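Local coordinates for protein UDP-N-acetylglucosamine 2-epimerase (Listeria monocytogenes, PDB 3OT5) that probably catalyses the reversible interconversion of UDP-N-acetylglucosamine and UDP-N-acetylmannosamine by inverting the configuration at carbon 2 of the sugar, at residues L75-D79 with A204-T208; G122-F128 with N162-T166; N199-L205 with E314-M319; Q242-E246 with K273-L278; E334-T340 with A371-Y375. All blocks are in the same frame, centred on the assembly; numbering follows the deposited sequence.

Contact 1 (L75-D79 with A204-T208)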
# COMPACT_ATOMS: atom_id res chain seq x y z
N LEU A 75 0.69 -15.29 0.89
CA LEU A 75 0.44 -16.16 -0.25
C LEU A 75 -0.65 -17.18 0.07
O LEU A 75 -1.43 -17.56 -0.81
CB LEU A 75 1.72 -16.86 -0.69
CG LEU A 75 2.82 -15.94 -1.22
CD1 LEU A 75 4.06 -16.73 -1.59
CD2 LEU A 75 2.33 -15.14 -2.41
N GLU A 76 -0.71 -17.62 1.33
CA GLU A 76 -1.72 -18.57 1.75
C GLU A 76 -3.11 -17.92 1.70
O GLU A 76 -4.08 -18.55 1.31
CB GLU A 76 -1.41 -19.08 3.16
CG GLU A 76 -2.31 -20.21 3.62
CD GLU A 76 -1.94 -20.73 4.99
OE1 GLU A 76 -1.10 -20.08 5.66
OE2 GLU A 76 -2.47 -21.78 5.39
N ILE A 77 -3.19 -16.64 2.07
CA ILE A 77 -4.46 -15.91 2.03
C ILE A 77 -4.99 -15.81 0.60
O ILE A 77 -6.18 -16.04 0.35
CB ILE A 77 -4.31 -14.51 2.61
CG1 ILE A 77 -3.93 -14.61 4.08
CG2 ILE A 77 -5.60 -13.73 2.48
CD1 ILE A 77 -5.09 -14.89 4.98
N PHE A 78 -4.10 -15.49 -0.34
CA PHE A 78 -4.46 -15.37 -1.75
C PHE A 78 -4.39 -16.72 -2.48
O PHE A 78 -4.67 -16.80 -3.68
CB PHE A 78 -3.54 -14.34 -2.44
CG PHE A 78 -3.80 -12.92 -2.02
CD1 PHE A 78 -4.54 -12.07 -2.83
CD2 PHE A 78 -3.32 -12.43 -0.81
CE1 PHE A 78 -4.79 -10.76 -2.45
CE2 PHE A 78 -3.56 -11.12 -0.43
CZ PHE A 78 -4.30 -10.28 -1.25
N ASP A 79 -4.04 -17.78 -1.75
CA ASP A 79 -3.92 -19.12 -2.31
C ASP A 79 -3.02 -19.06 -3.55
O ASP A 79 -3.44 -19.37 -4.67
CB ASP A 79 -5.29 -19.70 -2.65
CG ASP A 79 -5.24 -21.17 -3.00
OD1 ASP A 79 -4.13 -21.73 -3.07
OD2 ASP A 79 -6.32 -21.77 -3.20
N ALA A 204 -6.32 -5.66 -2.99
CA ALA A 204 -5.96 -6.62 -1.94
C ALA A 204 -7.01 -6.71 -0.82
O ALA A 204 -7.23 -7.78 -0.27
CB ALA A 204 -4.62 -6.26 -1.34
N LEU A 205 -7.65 -5.60 -0.50
CA LEU A 205 -8.67 -5.56 0.55
C LEU A 205 -9.82 -6.55 0.29
O LEU A 205 -10.44 -7.06 1.23
CB LEU A 205 -9.22 -4.14 0.71
CG LEU A 205 -8.20 -3.04 1.08
CD1 LEU A 205 -8.83 -1.63 1.01
CD2 LEU A 205 -7.60 -3.28 2.46
N LYS A 206 -10.11 -6.83 -0.98
CA LYS A 206 -11.19 -7.75 -1.29
C LYS A 206 -10.86 -9.14 -0.74
O LYS A 206 -11.75 -9.91 -0.41
CB LYS A 206 -11.47 -7.80 -2.80
CG LYS A 206 -11.92 -6.46 -3.40
CD LYS A 206 -12.20 -6.56 -4.91
CE LYS A 206 -10.95 -6.93 -5.70
NZ LYS A 206 -11.19 -6.94 -7.17
N THR A 207 -9.57 -9.44 -0.60
CA THR A 207 -9.15 -10.74 -0.10
C THR A 207 -8.70 -10.75 1.36
O THR A 207 -8.95 -11.69 2.08
CB THR A 207 -7.99 -11.32 -0.95
OG1 THR A 207 -8.37 -11.38 -2.32
CG2 THR A 207 -7.60 -12.72 -0.46
N THR A 208 -8.01 -9.70 1.79
CA THR A 208 -7.49 -9.64 3.17
C THR A 208 -8.59 -9.40 4.21
O THR A 208 -8.49 -9.88 5.34
CB THR A 208 -6.44 -8.55 3.30
OG1 THR A 208 -7.03 -7.30 2.96
CG2 THR A 208 -5.26 -8.81 2.37
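Thr207 sets its methyl group squarely over one face of the Phe78 ring. The CG2 carbon of Thr207 lies 3.9 Å from the centroid of the Phe78 ring and only 10° off the ring normal, a CH-pi contact in which the methyl is centred on the aromatic system. A second threonine atom adds to the cover: Thr207 CB is 3.6 Å from Phe78 CE1. The first torsion of Thr207 (chi1 -56°) places CG2 anti to the backbone N, so that the methyl, and not the hydroxyl, is presented to the ring centre. The same methyl also serves Ile77, whose CG2 comes within 3.7 Å of Thr207 CG2; these two side chains run past each other in opposite directions. Further round the ring, Thr208 CG2 approaches obliquely, 4.0 Å from Phe78 CE2. Phe78 CZ packs against Ala204 CB, also at 4.0 Å, so the far end of the ring rests against residues one turn apart on helix 200-208. No hydrogen bond crosses this apolar contact, and the hydroxyl of Thr208 is bonded to His296. Helix 72-77 ends in a Schellman motif with Asp79, at positive phi, as its C-prime residue. Helix 37-51 adds to the packing, Ala44 and Leu48 lying against Phe78 and Leu48 also against Thr207. Helix 200-208, which follows edge strand 194-196 of the seven-stranded sheet, also meets helix 292-301 of the other domain, where both Thr208 and Leu205 contact His296.

Contact 2 (G122-F128 with N162-T166)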
# COMPACT_ATOMS: atom_id res chain seq x y z
N GLY A 122 6.76 -1.28 -7.80
CA GLY A 122 7.27 -0.11 -7.12
C GLY A 122 8.73 0.27 -7.18
O GLY A 122 9.36 0.28 -8.24
N ASP A 123 9.29 0.51 -6.00
CA ASP A 123 10.63 1.05 -5.89
C ASP A 123 11.67 0.28 -5.08
O ASP A 123 12.70 0.84 -4.70
CB ASP A 123 10.44 2.43 -5.30
CG ASP A 123 9.58 2.39 -4.06
OD1 ASP A 123 9.63 1.37 -3.32
OD2 ASP A 123 8.88 3.39 -3.80
N THR A 124 11.43 -0.99 -4.82
CA THR A 124 12.40 -1.76 -4.07
C THR A 124 13.60 -2.07 -4.94
O THR A 124 13.54 -2.04 -6.17
CB THR A 124 11.82 -3.08 -3.56
OG1 THR A 124 11.24 -3.80 -4.67
CG2 THR A 124 10.77 -2.79 -2.50
N THR A 125 14.69 -2.42 -4.30
CA THR A 125 15.91 -2.77 -4.99
C THR A 125 15.72 -4.05 -5.78
O THR A 125 16.29 -4.20 -6.87
CB THR A 125 17.03 -2.88 -4.01
OG1 THR A 125 17.25 -1.57 -3.51
CG2 THR A 125 18.33 -3.44 -4.66
N THR A 126 14.92 -4.96 -5.24
CA THR A 126 14.63 -6.22 -5.91
C THR A 126 13.93 -5.97 -7.24
O THR A 126 14.29 -6.55 -8.25
CB THR A 126 13.77 -7.13 -5.01
OG1 THR A 126 12.64 -6.39 -4.52
CG2 THR A 126 14.59 -7.59 -3.81
N SER A 127 12.97 -5.05 -7.26
CA SER A 127 12.26 -4.71 -8.49
C SER A 127 13.15 -4.12 -9.56
O SER A 127 13.01 -4.44 -10.75
CB SER A 127 11.12 -3.75 -8.20
OG SER A 127 10.13 -4.43 -7.48
N PHE A 128 14.03 -3.23 -9.15
CA PHE A 128 14.94 -2.62 -10.10
C PHE A 128 15.87 -3.67 -10.67
O PHE A 128 16.05 -3.74 -11.89
CB PHE A 128 15.75 -1.52 -9.43
CG PHE A 128 17.06 -1.24 -10.12
CD1 PHE A 128 17.10 -0.71 -11.40
CD2 PHE A 128 18.26 -1.51 -9.47
CE1 PHE A 128 18.29 -0.45 -12.01
CE2 PHE A 128 19.46 -1.24 -10.08
CZ PHE A 128 19.48 -0.71 -11.36
N ASN A 162 15.44 3.90 -7.59
CA ASN A 162 14.93 2.63 -8.06
C ASN A 162 13.79 2.83 -9.03
O ASN A 162 13.83 2.34 -10.15
CB ASN A 162 14.48 1.73 -6.90
CG ASN A 162 15.65 1.09 -6.19
OD1 ASN A 162 16.73 1.03 -6.75
ND2 ASN A 162 15.45 0.62 -4.94
N ARG A 163 12.79 3.61 -8.63
CA ARG A 163 11.63 3.81 -9.49
C ARG A 163 11.95 4.61 -10.75
O ARG A 163 11.25 4.47 -11.77
CB ARG A 163 10.47 4.40 -8.70
CG ARG A 163 10.72 5.72 -8.05
CD ARG A 163 9.77 5.87 -6.89
NE ARG A 163 10.00 7.06 -6.10
CZ ARG A 163 9.47 7.26 -4.90
NH1 ARG A 163 8.70 6.32 -4.36
NH2 ARG A 163 9.71 8.38 -4.24
N GLN A 164 12.99 5.44 -10.69
CA GLN A 164 13.36 6.18 -11.88
C GLN A 164 14.08 5.24 -12.85
O GLN A 164 13.80 5.27 -14.04
CB GLN A 164 14.22 7.40 -11.58
CG GLN A 164 13.49 8.57 -10.97
CD GLN A 164 14.38 9.80 -10.89
OE1 GLN A 164 15.20 10.04 -11.77
NE2 GLN A 164 14.21 10.61 -9.84
N LEU A 165 14.97 4.40 -12.34
CA LEU A 165 15.70 3.46 -13.19
C LEU A 165 14.73 2.46 -13.79
O LEU A 165 14.76 2.19 -15.00
CB LEU A 165 16.82 2.75 -12.43
CG LEU A 165 17.97 3.66 -11.95
CD1 LEU A 165 18.92 2.89 -11.08
CD2 LEU A 165 18.71 4.26 -13.13
N THR A 166 13.89 1.89 -12.95
CA THR A 166 12.88 0.95 -13.41
C THR A 166 12.04 1.63 -14.47
O THR A 166 11.70 1.03 -15.49
CB THR A 166 12.00 0.46 -12.26
OG1 THR A 166 12.80 -0.33 -11.38
CG2 THR A 166 10.84 -0.37 -12.79
O HOH W 1 12.02 -0.37 -8.72
O HOH W 2 18.67 -0.28 -5.49
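Asn162 reaches from helix 159-169 to the loop in front of helix 125-136, at the carboxyl end of strand 117-121 in a Rossmann-like parallel sheet. Its ND2 donates to Asp123 O at 2.8 Å with an N-H...O angle of 149°. The carbonyl lies close to the amide plane of Asn162, but the donor is tilted 33° from the plane of the carbonyl. Beside this bond, Asp123 and Arg163 lie side by side and point the same way. Their salt bridge joins Asp123 OD2 to Arg163 NH1 at 3.0 Å; as a hydrogen bond it is weak, the donor angle being poor and the carboxylate and guanidinium planes well turned from each other. One turn further on, the Phe128 ring takes Leu165 over a face, with Leu165 CD1 3.5 Å from Phe128 CE1. Thr166 OG1 comes to the ring's edge instead. A chi1 of 156° carries the ring away from its own backbone N and towards Leu165.

Several groups in the second shell position these residues. Glu160 forms a salt bridge with Arg163 NE, so the guanidinium is shared between two acids. Thr124 N-caps helix 125-136 through a weak bond from Ser127 N, and Glu39 in turn holds the Thr124 hydroxyl. Water 2 links Asn162 OD1 to Thr125 OG1, gripping the amide at its other end. Water 1 bridges the two segments: it donates to Gly122 O at 2.8 Å and lies 2.8 Å from Thr166 OG1.

Contact 3 (N199-L205 with E314-M319)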
# COMPACT_ATOMS: atom_id res chain seq x y z
N ASN A 199 -4.29 1.83 -7.48
CA ASN A 199 -3.37 1.08 -6.64
C ASN A 199 -3.86 -0.34 -6.34
O ASN A 199 -4.96 -0.51 -5.82
CB ASN A 199 -3.20 1.84 -5.32
CG ASN A 199 -2.31 1.12 -4.32
OD1 ASN A 199 -1.88 -0.01 -4.56
ND2 ASN A 199 -2.04 1.77 -3.20
N THR A 200 -3.06 -1.37 -6.67
CA THR A 200 -3.47 -2.76 -6.37
C THR A 200 -3.70 -3.07 -4.87
O THR A 200 -4.37 -4.04 -4.53
CB THR A 200 -2.51 -3.80 -6.98
OG1 THR A 200 -1.18 -3.58 -6.51
CG2 THR A 200 -2.53 -3.74 -8.52
N ALA A 201 -3.13 -2.25 -3.99
CA ALA A 201 -3.29 -2.42 -2.54
C ALA A 201 -4.76 -2.40 -2.16
O ALA A 201 -5.18 -3.09 -1.24
CB ALA A 201 -2.53 -1.34 -1.78
N ILE A 202 -5.54 -1.62 -2.89
CA ILE A 202 -6.96 -1.53 -2.64
C ILE A 202 -7.61 -2.84 -3.11
O ILE A 202 -8.47 -3.37 -2.41
CB ILE A 202 -7.55 -0.28 -3.32
CG1 ILE A 202 -6.86 0.97 -2.75
CG2 ILE A 202 -9.05 -0.22 -3.10
CD1 ILE A 202 -7.18 2.26 -3.48
N ASP A 203 -7.16 -3.39 -4.25
CA ASP A 203 -7.70 -4.68 -4.73
C ASP A 203 -7.47 -5.74 -3.64
O ASP A 203 -8.30 -6.62 -3.42
CB ASP A 203 -7.03 -5.20 -6.02
CG ASP A 203 -7.14 -4.25 -7.21
OD1 ASP A 203 -7.15 -4.76 -8.35
OD2 ASP A 203 -7.21 -3.01 -7.03
N ALA A 204 -6.32 -5.66 -2.99
CA ALA A 204 -5.96 -6.62 -1.94
C ALA A 204 -7.01 -6.71 -0.82
O ALA A 204 -7.23 -7.78 -0.27
CB ALA A 204 -4.62 -6.26 -1.34
N LEU A 205 -7.65 -5.60 -0.50
CA LEU A 205 -8.67 -5.56 0.55
C LEU A 205 -9.82 -6.55 0.29
O LEU A 205 -10.44 -7.06 1.23
CB LEU A 205 -9.22 -4.14 0.71
CG LEU A 205 -8.20 -3.04 1.08
CD1 LEU A 205 -8.83 -1.63 1.01
CD2 LEU A 205 -7.60 -3.28 2.46
N GLU A 314 -4.31 5.32 1.54
CA GLU A 314 -4.87 4.84 0.29
C GLU A 314 -5.84 3.69 0.47
O GLU A 314 -6.75 3.54 -0.33
CB GLU A 314 -3.75 4.43 -0.65
CG GLU A 314 -2.79 5.56 -0.91
CD GLU A 314 -1.70 5.21 -1.90
OE1 GLU A 314 -0.69 5.95 -1.93
OE2 GLU A 314 -1.85 4.21 -2.64
N GLU A 315 -5.63 2.91 1.53
CA GLU A 315 -6.43 1.73 1.84
C GLU A 315 -7.67 2.02 2.66
O GLU A 315 -8.74 1.50 2.35
CB GLU A 315 -5.57 0.69 2.56
CG GLU A 315 -4.47 0.15 1.67
CD GLU A 315 -3.42 -0.67 2.43
OE1 GLU A 315 -2.38 -0.94 1.83
OE2 GLU A 315 -3.61 -1.00 3.61
N ALA A 316 -7.54 2.86 3.68
CA ALA A 316 -8.66 3.19 4.55
C ALA A 316 -9.88 3.73 3.79
O ALA A 316 -11.01 3.31 4.06
CB ALA A 316 -8.23 4.18 5.62
N PRO A 317 -9.66 4.66 2.84
CA PRO A 317 -10.78 5.17 2.07
C PRO A 317 -11.38 4.08 1.19
O PRO A 317 -12.52 4.21 0.73
CB PRO A 317 -10.15 6.29 1.24
CG PRO A 317 -8.99 6.71 2.04
CD PRO A 317 -8.44 5.46 2.61
N GLY A 318 -10.61 3.02 0.93
CA GLY A 318 -11.09 1.86 0.18
C GLY A 318 -12.17 1.17 1.01
O GLY A 318 -13.04 0.49 0.47
N MET A 319 -12.09 1.33 2.33
CA MET A 319 -13.07 0.77 3.27
C MET A 319 -14.12 1.84 3.58
O MET A 319 -15.09 1.57 4.27
CB MET A 319 -12.39 0.41 4.59
CG MET A 319 -11.18 -0.55 4.49
SD MET A 319 -11.62 -2.26 4.23
CE MET A 319 -12.52 -2.15 2.71
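Leu205 and the end of Ile202 provide the apolar part of this contact, meeting helix 310-315 and the residues that follow it. Leu205 CD1 lies 3.4 Å from Glu315 O and 4.1 Å from Met319 CE. Met319 bends at chi2 and chi3 (-77° and 59°), which folds its terminal methyl back to the leucine. Gly318 also borders the leucine, its CA 4.2 Å from Leu205 CD1. Ile202 points its long branch at the backbone, with CD1 3.4 Å from Glu314 O. Ala201 CB, finally, lies against the carboxylate end of Glu315 at 3.6 Å from OE1.

Polar interactions gather at the start of helix 200-208, where Asn199 is the N-cap. It is modelled in two conformers, and both of its bonds are described for one of them. In that conformer OD1 accepts from Ala201 N at 2.6 Å, the donor lying above the carbonyl plane rather than on a lone pair. The ND2 is directed at Glu314 OE2, the amide and carboxylate planes being almost perpendicular, but the ND2–OE2 separation is unusually short, so the details of this bond are doubtful. Arg332 holds the other carboxylate oxygen of Glu314 in a salt bridge, and His296 bonds Glu315 OE2, so both acids also have partners in the six-stranded-sheet domain.

The buried seam thus joins the helix after the last strand of the seven-stranded sheet to the helix after strand 302-307 of the six-stranded one, an arrangement consistent with the interdomain junction of the GT-B fold, to which this epimerase family belongs.

Contact 4 (Q242-E246 with K273-L278)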
# COMPACT_ATOMS: atom_id res chain seq x y z
N GLN A 242 3.76 12.56 22.69
CA GLN A 242 3.05 12.83 23.94
C GLN A 242 1.78 13.64 23.71
O GLN A 242 0.72 13.27 24.20
CB GLN A 242 3.96 13.54 24.94
CG GLN A 242 3.27 13.91 26.24
CD GLN A 242 4.23 14.43 27.28
OE1 GLN A 242 5.42 14.13 27.24
NE2 GLN A 242 3.71 15.19 28.25
N GLY A 243 1.88 14.73 22.96
CA GLY A 243 0.72 15.56 22.67
C GLY A 243 -0.36 14.77 21.95
O GLY A 243 -1.55 14.93 22.22
N MET A 244 0.06 13.89 21.04
CA MET A 244 -0.88 13.08 20.28
C MET A 244 -1.64 12.06 21.16
O MET A 244 -2.85 11.92 21.01
CB MET A 244 -0.20 12.42 19.08
CG MET A 244 0.39 13.44 18.11
SD MET A 244 1.01 12.79 16.56
CE MET A 244 2.16 11.54 17.11
N PHE A 245 -0.94 11.37 22.07
CA PHE A 245 -1.63 10.41 22.95
C PHE A 245 -2.60 11.15 23.86
O PHE A 245 -3.74 10.72 24.07
CB PHE A 245 -0.69 9.57 23.81
CG PHE A 245 0.25 8.68 23.03
CD1 PHE A 245 -0.21 7.90 21.98
CD2 PHE A 245 1.56 8.52 23.44
CE1 PHE A 245 0.66 7.05 21.27
CE2 PHE A 245 2.43 7.67 22.75
CZ PHE A 245 1.97 6.93 21.67
N GLU A 246 -2.14 12.27 24.41
CA GLU A 246 -2.98 13.08 25.28
C GLU A 246 -4.23 13.51 24.53
O GLU A 246 -5.31 13.56 25.10
CB GLU A 246 -2.22 14.30 25.82
CG GLU A 246 -1.10 13.94 26.79
CD GLU A 246 -0.32 15.15 27.28
OE1 GLU A 246 0.30 15.07 28.37
OE2 GLU A 246 -0.32 16.19 26.60
N LYS A 273 5.23 6.08 27.09
CA LYS A 273 4.35 7.25 26.99
C LYS A 273 2.91 6.81 26.78
O LYS A 273 1.98 7.41 27.31
CB LYS A 273 4.77 8.19 25.85
CG LYS A 273 6.13 8.88 26.05
CD LYS A 273 6.51 9.71 24.82
CE LYS A 273 7.94 10.27 24.91
NZ LYS A 273 8.13 11.17 26.08
N ALA A 274 2.74 5.74 26.00
CA ALA A 274 1.42 5.20 25.71
C ALA A 274 0.77 4.60 26.96
O ALA A 274 -0.41 4.82 27.20
CB ALA A 274 1.51 4.15 24.60
N MET A 275 1.54 3.83 27.72
CA MET A 275 1.03 3.22 28.96
C MET A 275 0.68 4.30 29.97
O MET A 275 -0.36 4.24 30.62
CB MET A 275 2.08 2.29 29.58
CG MET A 275 2.38 1.03 28.78
SD MET A 275 0.93 -0.06 28.67
CE MET A 275 0.71 -0.55 30.38
N ALA A 276 1.56 5.28 30.09
CA ALA A 276 1.39 6.38 31.03
C ALA A 276 0.14 7.20 30.75
O ALA A 276 -0.62 7.51 31.66
CB ALA A 276 2.62 7.27 31.02
N ILE A 277 -0.09 7.51 29.48
CA ILE A 277 -1.22 8.34 29.10
C ILE A 277 -2.48 7.58 28.70
O ILE A 277 -3.59 7.99 29.03
CB ILE A 277 -0.84 9.25 27.92
CG1 ILE A 277 0.34 10.14 28.32
CG2 ILE A 277 -2.04 10.09 27.46
CD1 ILE A 277 0.85 11.01 27.20
N LEU A 278 -2.31 6.48 27.98
CA LEU A 278 -3.44 5.72 27.49
C LEU A 278 -3.77 4.47 28.29
O LEU A 278 -4.77 3.81 28.02
CB LEU A 278 -3.19 5.33 26.04
CG LEU A 278 -2.92 6.50 25.10
CD1 LEU A 278 -2.53 5.99 23.73
CD2 LEU A 278 -4.14 7.42 25.03
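Phe245 is a knob in a hole formed by Lys273, Ala274, Ile277 and Leu278, and most of the contact is apolar packing around it. One face of its ring lies over Ala274, with CA offset towards the rim, while Lys273 CB meets the ring edge at 3.9 Å from Phe245 CE2. The Leu278 side chain crosses that of Phe245 at about a right angle, its CD1 3.5 Å from Phe245 CD1. Ile277 packs beside the phenylalanine, with CG2 3.9 Å from Phe245 CB. Its CG1 stands anti to the carbonyl carbon (chi1 -59°) and the branch is extended beyond, which carries CD1 out to 3.5 Å from Glu246 CG, using the aliphatic part of an acid as a packing surface.

Polar groups lie to one side. Gln242 NE2 gives a weak hydrogen bond to Glu246 OE1 at 3.4 Å, one turn along the same helix, and Lys348 pairs with Glu246 OE2. No hydrogen bond links the two segments directly.

The helix axes approach to 9.5 Å and run in broadly the same direction, crossing at -33°. Helix 240-254 connects strands 225-229 and 258-263, and helix 268-278 connects 258-263 to edge strand 284-287, so these are consecutive beta-alpha-beta crossover helices of the six-stranded parallel sheet. Beneath them, Tyr262 of strand 258-263 meets Phe245 edge-to-face, and Leu278 rests on Ile284 and Leu286 of the edge strand.

Contact 5 (E334-T340 with A371-Y375)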
# COMPACT_ATOMS: atom_id res chain seq x y z
N GLU A 334 -3.68 13.95 -3.53
CA GLU A 334 -4.95 13.52 -4.13
C GLU A 334 -6.01 13.26 -3.06
O GLU A 334 -7.14 13.80 -3.13
CB GLU A 334 -4.80 12.25 -4.99
CG GLU A 334 -3.83 12.31 -6.20
CD GLU A 334 -2.35 12.22 -5.83
OE1 GLU A 334 -2.00 12.07 -4.64
OE2 GLU A 334 -1.52 12.29 -6.76
N GLY A 335 -5.64 12.46 -2.07
CA GLY A 335 -6.55 12.13 -0.97
C GLY A 335 -7.11 13.37 -0.31
O GLY A 335 -8.30 13.41 0.05
N ILE A 336 -6.27 14.38 -0.14
CA ILE A 336 -6.70 15.63 0.48
C ILE A 336 -7.68 16.37 -0.41
O ILE A 336 -8.73 16.82 0.06
CB ILE A 336 -5.50 16.54 0.81
CG1 ILE A 336 -4.61 15.87 1.86
CG2 ILE A 336 -5.98 17.90 1.34
CD1 ILE A 336 -3.39 16.67 2.24
N GLU A 337 -7.35 16.48 -1.69
CA GLU A 337 -8.19 17.15 -2.66
C GLU A 337 -9.52 16.41 -2.86
O GLU A 337 -10.56 17.04 -3.07
CB GLU A 337 -7.44 17.31 -3.99
CG GLU A 337 -6.22 18.23 -3.87
CD GLU A 337 -5.36 18.28 -5.13
OE1 GLU A 337 -5.44 17.35 -5.97
OE2 GLU A 337 -4.58 19.24 -5.26
N ALA A 338 -9.49 15.08 -2.75
CA ALA A 338 -10.70 14.27 -2.91
C ALA A 338 -11.59 14.37 -1.68
O ALA A 338 -12.81 14.33 -1.80
CB ALA A 338 -10.34 12.82 -3.19
N GLY A 339 -10.99 14.51 -0.51
CA GLY A 339 -11.76 14.62 0.72
C GLY A 339 -11.79 13.34 1.54
O GLY A 339 -12.44 13.28 2.58
N THR A 340 -11.08 12.32 1.06
CA THR A 340 -11.01 11.04 1.76
C THR A 340 -10.04 11.13 2.94
O THR A 340 -10.10 10.30 3.86
CB THR A 340 -10.48 9.93 0.84
OG1 THR A 340 -9.17 10.28 0.39
CG2 THR A 340 -11.41 9.73 -0.35
N ALA A 371 -16.63 9.98 -0.21
CA ALA A 371 -15.74 10.63 -1.17
C ALA A 371 -14.99 9.56 -1.97
O ALA A 371 -14.53 8.57 -1.41
CB ALA A 371 -14.75 11.54 -0.47
N ALA A 372 -14.87 9.78 -3.29
CA ALA A 372 -14.21 8.84 -4.18
C ALA A 372 -12.71 8.68 -3.89
O ALA A 372 -11.96 9.65 -3.89
CB ALA A 372 -14.41 9.25 -5.66
N ASN A 373 -12.29 7.44 -3.66
CA ASN A 373 -10.88 7.19 -3.38
C ASN A 373 -10.07 7.44 -4.63
O ASN A 373 -10.21 6.71 -5.62
CB ASN A 373 -10.67 5.75 -2.89
CG ASN A 373 -9.24 5.51 -2.38
OD1 ASN A 373 -8.40 6.42 -2.33
ND2 ASN A 373 -8.97 4.27 -2.00
N PRO A 374 -9.22 8.48 -4.62
CA PRO A 374 -8.45 8.79 -5.81
C PRO A 374 -7.33 7.81 -6.09
O PRO A 374 -6.74 7.86 -7.16
CB PRO A 374 -7.85 10.15 -5.49
CG PRO A 374 -7.72 10.16 -4.03
CD PRO A 374 -8.87 9.37 -3.50
N TYR A 375 -7.04 6.91 -5.15
CA TYR A 375 -5.94 5.96 -5.33
C TYR A 375 -6.37 4.61 -5.90
O TYR A 375 -5.52 3.73 -6.12
CB TYR A 375 -5.20 5.79 -4.01
CG TYR A 375 -4.66 7.11 -3.52
CD1 TYR A 375 -3.54 7.68 -4.12
CD2 TYR A 375 -5.27 7.80 -2.50
CE1 TYR A 375 -3.05 8.89 -3.71
CE2 TYR A 375 -4.78 9.03 -2.06
CZ TYR A 375 -3.67 9.56 -2.67
OH TYR A 375 -3.17 10.78 -2.28
O HOH W 3 -7.56 8.20 -0.33
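The 371-375 segment, irregular in backbone, runs beside the end of helix 333-338, with CA atoms 6.1 Å apart at Glu334 and Pro374 and 5.6 Å apart at Thr340 and Ala371, the helix having given way to positive phi (103°) at Gly339. Pro374 supplies the central apolar surface. Its CG touches Glu334 CB at 3.7 Å, and its CD lies 3.8 Å from Ala338 CB. Thr340 OG1 comes near Pro374 CD, while the threonine methyl packs against the carbonyl oxygens of Ala371 and Ala372, CG2 being 3.5 Å from Ala371 O.

At the other end, Tyr375 crosses Glu334 at about a right angle. A bend at chi2 (77°) in Glu334 brings OE1 2.9 Å from Tyr375 OH, and Gly335 N points at the same phenol oxygen. As placed, the hydroxyl would donate to the carboxylate and accept from the amide; it is also crowded by another atom of the model, so both bonds are less certain than their lengths suggest.

Asn373 turns its own side chain back on the chain: OD1 accepts from Tyr375 N at 3.2 Å in an Asx turn, the donor lying well above the carbonyl plane. Water 3 then joins the segments, accepting from Thr340 OG1 at 2.7 Å and donating to Asn373 OD1. Since Asn373 ND2 in turn bonds Glu314 O, each end of this buried amide has a defined partner, which fixes its flip and ties the irregular segment to helix 310-315 as well.

Contacts 1, 3 and 5 lie in a row through the middle of the molecule. Contacts 1 and 3 share helix 200-208 and have centres 12 Å apart; contact 3 is as far from contact 5 and touches it, Asn199 N lying 2.6 Å from Tyr375 O. Contact 2 sits in the domain of the seven-stranded sheet, and its segments fall between those of contact 1 in sequence. Contact 4 packs two helices of the six-stranded sheet's domain against each other, its segments falling between those of contact 3. These two are the most widely separated, their centres 38 Å apart. Each domain thus has its own internal packing, while contact 3 joins the two, consistent with a GT-B-type enzyme.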